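Local coordinates for fiber protein (PDB 3F0Y) that forms the trimeric knob at the tip of the human adenovirus 14 fibre and probably engages the cellular receptor CD46, at residues Thr44-Thr48 with Thr113-Phe118; Leu88-Leu92 with Ile165-Thr169. All blocks are in the same frame, centred on the assembly; numbering follows the deposited sequence.

Contact 1 (Thr44-Thr48 with Thr113-Phe118)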
# COMPACT_ATOMS: atom_id res chain seq x y z
N THR A 44 -6.00 6.58 -10.84
CA THR A 44 -5.45 7.78 -10.23
C THR A 44 -3.96 7.59 -10.01
O THR A 44 -3.54 6.68 -9.30
CB THR A 44 -6.14 8.08 -8.88
OG1 THR A 44 -7.56 8.11 -9.06
CG2 THR A 44 -5.67 9.41 -8.31
N LEU A 45 -3.17 8.44 -10.65
CA LEU A 45 -1.72 8.44 -10.49
C LEU A 45 -1.32 9.68 -9.71
O LEU A 45 -1.56 10.80 -10.16
CB LEU A 45 -1.03 8.45 -11.86
CG LEU A 45 -1.43 7.36 -12.84
CD1 LEU A 45 -0.79 7.61 -14.20
CD2 LEU A 45 -1.04 5.98 -12.31
N VAL A 46 -0.73 9.48 -8.53
CA VAL A 46 -0.30 10.59 -7.69
C VAL A 46 1.21 10.59 -7.54
O VAL A 46 1.81 9.56 -7.21
CB VAL A 46 -0.95 10.54 -6.30
CG1 VAL A 46 -0.50 11.72 -5.46
CG2 VAL A 46 -2.47 10.52 -6.43
N LYS A 47 1.83 11.75 -7.77
CA LYS A 47 3.26 11.91 -7.59
C LYS A 47 3.60 11.95 -6.10
O LYS A 47 3.13 12.83 -5.38
CB LYS A 47 3.75 13.20 -8.26
CG LYS A 47 3.88 13.07 -9.76
CD LYS A 47 4.14 14.41 -10.41
CE LYS A 47 4.56 14.22 -11.85
NZ LYS A 47 4.65 15.50 -12.58
N THR A 48 4.40 10.99 -5.66
CA THR A 48 4.79 10.87 -4.26
C THR A 48 6.30 10.68 -4.15
O THR A 48 6.80 9.55 -4.10
CB THR A 48 4.05 9.69 -3.58
OG1 THR A 48 4.32 8.48 -4.30
CG2 THR A 48 2.55 9.94 -3.57
N THR A 113 0.62 19.43 -16.96
CA THR A 113 1.95 19.78 -16.47
C THR A 113 2.75 18.53 -16.14
O THR A 113 2.31 17.69 -15.35
CB THR A 113 1.85 20.64 -15.19
OG1 THR A 113 1.02 21.78 -15.44
CG2 THR A 113 3.23 21.11 -14.75
N ASN A 114 3.94 18.42 -16.74
CA ASN A 114 4.89 17.35 -16.43
C ASN A 114 4.25 15.95 -16.50
O ASN A 114 4.37 15.16 -15.57
CB ASN A 114 5.51 17.59 -15.05
CG ASN A 114 6.35 18.86 -15.00
OD1 ASN A 114 6.96 19.26 -15.99
ND2 ASN A 114 6.39 19.49 -13.83
N ALA A 115 3.59 15.67 -17.62
CA ALA A 115 2.93 14.38 -17.83
C ALA A 115 3.93 13.23 -17.83
O ALA A 115 3.63 12.15 -17.32
CB ALA A 115 2.15 14.40 -19.14
N LYS A 116 5.11 13.48 -18.38
CA LYS A 116 6.15 12.46 -18.50
C LYS A 116 6.61 11.91 -17.15
O LYS A 116 6.97 10.74 -17.04
CB LYS A 116 7.35 13.01 -19.28
CG LYS A 116 8.24 11.93 -19.87
CD LYS A 116 9.21 12.51 -20.89
CE LYS A 116 10.49 12.99 -20.24
NZ LYS A 116 11.37 11.85 -19.86
N SER A 117 6.58 12.76 -16.12
CA SER A 117 7.01 12.34 -14.78
C SER A 117 5.96 11.55 -14.00
O SER A 117 6.19 11.20 -12.84
CB SER A 117 7.48 13.55 -13.97
OG SER A 117 6.53 14.60 -14.02
N PHE A 118 4.81 11.27 -14.61
CA PHE A 118 3.86 10.29 -14.08
C PHE A 118 4.17 8.89 -14.60
O PHE A 118 3.62 7.91 -14.10
CB PHE A 118 2.42 10.66 -14.45
CG PHE A 118 1.87 11.82 -13.69
CD1 PHE A 118 1.95 13.11 -14.21
CD2 PHE A 118 1.27 11.63 -12.45
CE1 PHE A 118 1.43 14.19 -13.50
CE2 PHE A 118 0.75 12.71 -11.74
CZ PHE A 118 0.83 13.99 -12.27
O HOH W 1 2.60 17.51 -12.74

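Contact 2 (Leu88-Leu92 with Ile165-Thr169)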
# COMPACT_ATOMS: atom_id res chain seq x y z
N LEU A 88 -1.54 9.68 -23.12
CA LEU A 88 -2.19 8.41 -23.44
C LEU A 88 -2.48 8.29 -24.94
O LEU A 88 -3.02 9.22 -25.54
CB LEU A 88 -3.49 8.27 -22.65
CG LEU A 88 -4.30 6.98 -22.82
CD1 LEU A 88 -3.53 5.79 -22.29
CD2 LEU A 88 -5.65 7.11 -22.14
N LEU A 89 -2.12 7.15 -25.52
CA LEU A 89 -2.45 6.82 -26.90
C LEU A 89 -3.75 6.01 -26.89
O LEU A 89 -3.72 4.79 -26.73
CB LEU A 89 -1.31 6.04 -27.56
CG LEU A 89 -0.01 6.82 -27.74
CD1 LEU A 89 1.16 5.89 -28.04
CD2 LEU A 89 -0.15 7.87 -28.84
N THR A 90 -4.87 6.70 -27.06
CA THR A 90 -6.20 6.10 -26.86
C THR A 90 -6.53 5.00 -27.86
O THR A 90 -7.24 4.05 -27.52
CB THR A 90 -7.32 7.17 -26.92
OG1 THR A 90 -7.32 7.80 -28.20
CG2 THR A 90 -7.12 8.22 -25.83
N SER A 91 -6.04 5.13 -29.09
CA SER A 91 -6.29 4.13 -30.14
C SER A 91 -5.67 2.78 -29.81
O SER A 91 -6.25 1.74 -30.11
CB SER A 91 -5.78 4.63 -31.49
OG SER A 91 -4.38 4.84 -31.46
N LEU A 92 -4.49 2.79 -29.19
CA LEU A 92 -3.79 1.56 -28.81
C LEU A 92 -4.23 1.03 -27.44
O LEU A 92 -4.08 -0.16 -27.16
CB LEU A 92 -2.28 1.79 -28.79
CG LEU A 92 -1.60 2.19 -30.09
CD1 LEU A 92 -0.16 2.59 -29.82
CD2 LEU A 92 -1.67 1.07 -31.12
N ILE A 165 4.31 -1.82 -28.50
CA ILE A 165 3.53 -2.36 -29.62
C ILE A 165 3.60 -1.49 -30.88
O ILE A 165 3.19 -1.92 -31.96
CB ILE A 165 2.05 -2.59 -29.23
CG1 ILE A 165 1.36 -1.28 -28.83
CG2 ILE A 165 1.96 -3.60 -28.10
CD1 ILE A 165 -0.14 -1.42 -28.70
N ARG A 166 4.09 -0.26 -30.74
CA ARG A 166 4.23 0.67 -31.86
C ARG A 166 5.38 1.63 -31.57
O ARG A 166 5.74 1.85 -30.41
CB ARG A 166 2.92 1.43 -32.09
CG ARG A 166 2.75 1.97 -33.50
CD ARG A 166 1.31 2.39 -33.79
NE ARG A 166 0.89 3.56 -33.03
CZ ARG A 166 -0.28 4.17 -33.15
NH1 ARG A 166 -1.20 3.74 -34.00
NH2 ARG A 166 -0.55 5.24 -32.40
N ALA A 167 5.95 2.21 -32.63
CA ALA A 167 7.15 3.06 -32.52
C ALA A 167 6.97 4.24 -31.56
O ALA A 167 7.93 4.66 -30.90
CB ALA A 167 7.57 3.56 -33.89
N ASP A 168 5.76 4.78 -31.49
CA ASP A 168 5.47 5.94 -30.65
C ASP A 168 5.04 5.58 -29.22
O ASP A 168 4.69 6.47 -28.45
CB ASP A 168 4.40 6.83 -31.30
CG ASP A 168 3.07 6.12 -31.48
OD1 ASP A 168 3.06 4.87 -31.43
OD2 ASP A 168 2.05 6.81 -31.68
N THR A 169 5.05 4.30 -28.87
CA THR A 169 4.72 3.86 -27.52
C THR A 169 5.97 3.87 -26.65
O THR A 169 6.77 2.93 -26.67
CB THR A 169 4.09 2.45 -27.52
OG1 THR A 169 2.89 2.46 -28.30
CG2 THR A 169 3.77 2.01 -26.10

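Contact 1 (Thr44-Thr48 with Thr113-Phe118)
Lys47 stretches across Phe118 and delivers its ammonium group to the turn of Asn114-Ser117. Its CG lies anti to the carbonyl carbon (chi1 -77°), and every later torsion is extended, which carries the chain straight out from the strand and about perpendicular to the phenylalanine side chain. CG and CD pass CE2 and CZ, while CE settles over one face of the ring as a CH-pi contact, 3.6 Å from the Phe118 ring centroid and only 15° off its normal. Leu45 reaches the same ring from another direction: its CB lies 4.0 Å from Phe118 CD2, and its carbonyl oxygen approaches obliquely, O to CE2 3.4 Å.

Beyond the ring, Lys47 NZ meets three oxygens. It donates to Asn114 O at 3.0 Å, standing 22° from that carbonyl plane, and to Ser117 OG at 2.5 Å, a separation so short that its exact value is doubtful. A water takes the third bond from NZ and donates in turn to Thr113 O at 2.6 Å, linking the lysine to the residue just before the turn. Ser117 OG also bonds Asp208 OD2, so the side-chain carboxylate of Asp208, the last residue, would probably favour the nearby positive charge.

Lys47 is thus clamped between ring and turn, joining strand 39-48 to the loop before strand 137-145. The strand runs between strands 16-18 and 51-60; Leu17 of the former also packs on Phe118, whose carbonyl bonds Tyr203 OH of strand 199-204. Thr44, Val46 and Thr48 pack against a neighbouring subunit.

Contact 2 (Leu88-Leu92 with Ile165-Thr169)
Leu89 CA and Thr169 CA, 7.8 Å apart, mark the nearest approach of the two backbones; Leu92 pairs with Ile165 at the other end, so the segments run antiparallel past each other without a hydrogen bond between them. Residues 90-92 have helical backbone angles, and a weak bond joins Leu92 N to Leu89 O. Facing them, Arg166-Thr169 form a type I beta turn, closed by Thr169 N to Arg166 O.

The turn is also braced by its side chains. Arg166 grips Asp168 side-on: NE to OD1 is 3.0 Å and nearly straight (166°), while the second bond, NH2 to OD2, is more bent. The bend at chi3 of Arg166 (69°) turns the guanidinium back toward Asp168. The two leucines meet this twisted pair differently. Leu92 CD1 sits over one guanidinium face, 3.5 Å from Arg166 NE and nearer its border than its centre, whereas Leu89 CD2 comes to the guanidinium edge and lies 3.7 Å from OD2 of the Asp168 carboxylate. Leu89 CD1 is 3.6 Å from the backbone oxygen, O, of Asp168. The side chains of Leu92 and Ile165 lie alongside one another, pointing opposite ways, and touch at Leu92 CD2 and Ile165 CD1 (3.8 Å). The same Leu92 also brings CD1 within 3.4 Å of Thr169 OG1, a buried hydroxyl with no hydrogen-bonding partner in the model.

This surface contact joins the loop after strand 73-82 to the one linking strands 151-160 and 171-180. Phe81, near the end of strand 73-82, packs against Leu92, Ile165 and Thr169 together, and its backbone also hydrogen-bonds that of Leu89.

How the contacts relate
The two contacts interleave along the chain, in the order 44-48, 88-92, 113-118, 165-169. Their centres lie about 18 Å apart and their nearest atoms about 7 Å, without touching. Each adjoins a different four-stranded antiparallel sheet of the knob sandwich: contact 1 ties a long loop to the sheet containing strands 39-48 and 51-60, whereas contact 2 joins two loops beside the sheet of strands 73-82 and 171-180. Their surroundings differ too. Strand residues of contact 1 reach a neighbouring subunit of the trimer, while contact 2 touches no other chain of the assembly, so contact 1 backs onto the subunit interface and contact 2 is a surface contact within one subunit.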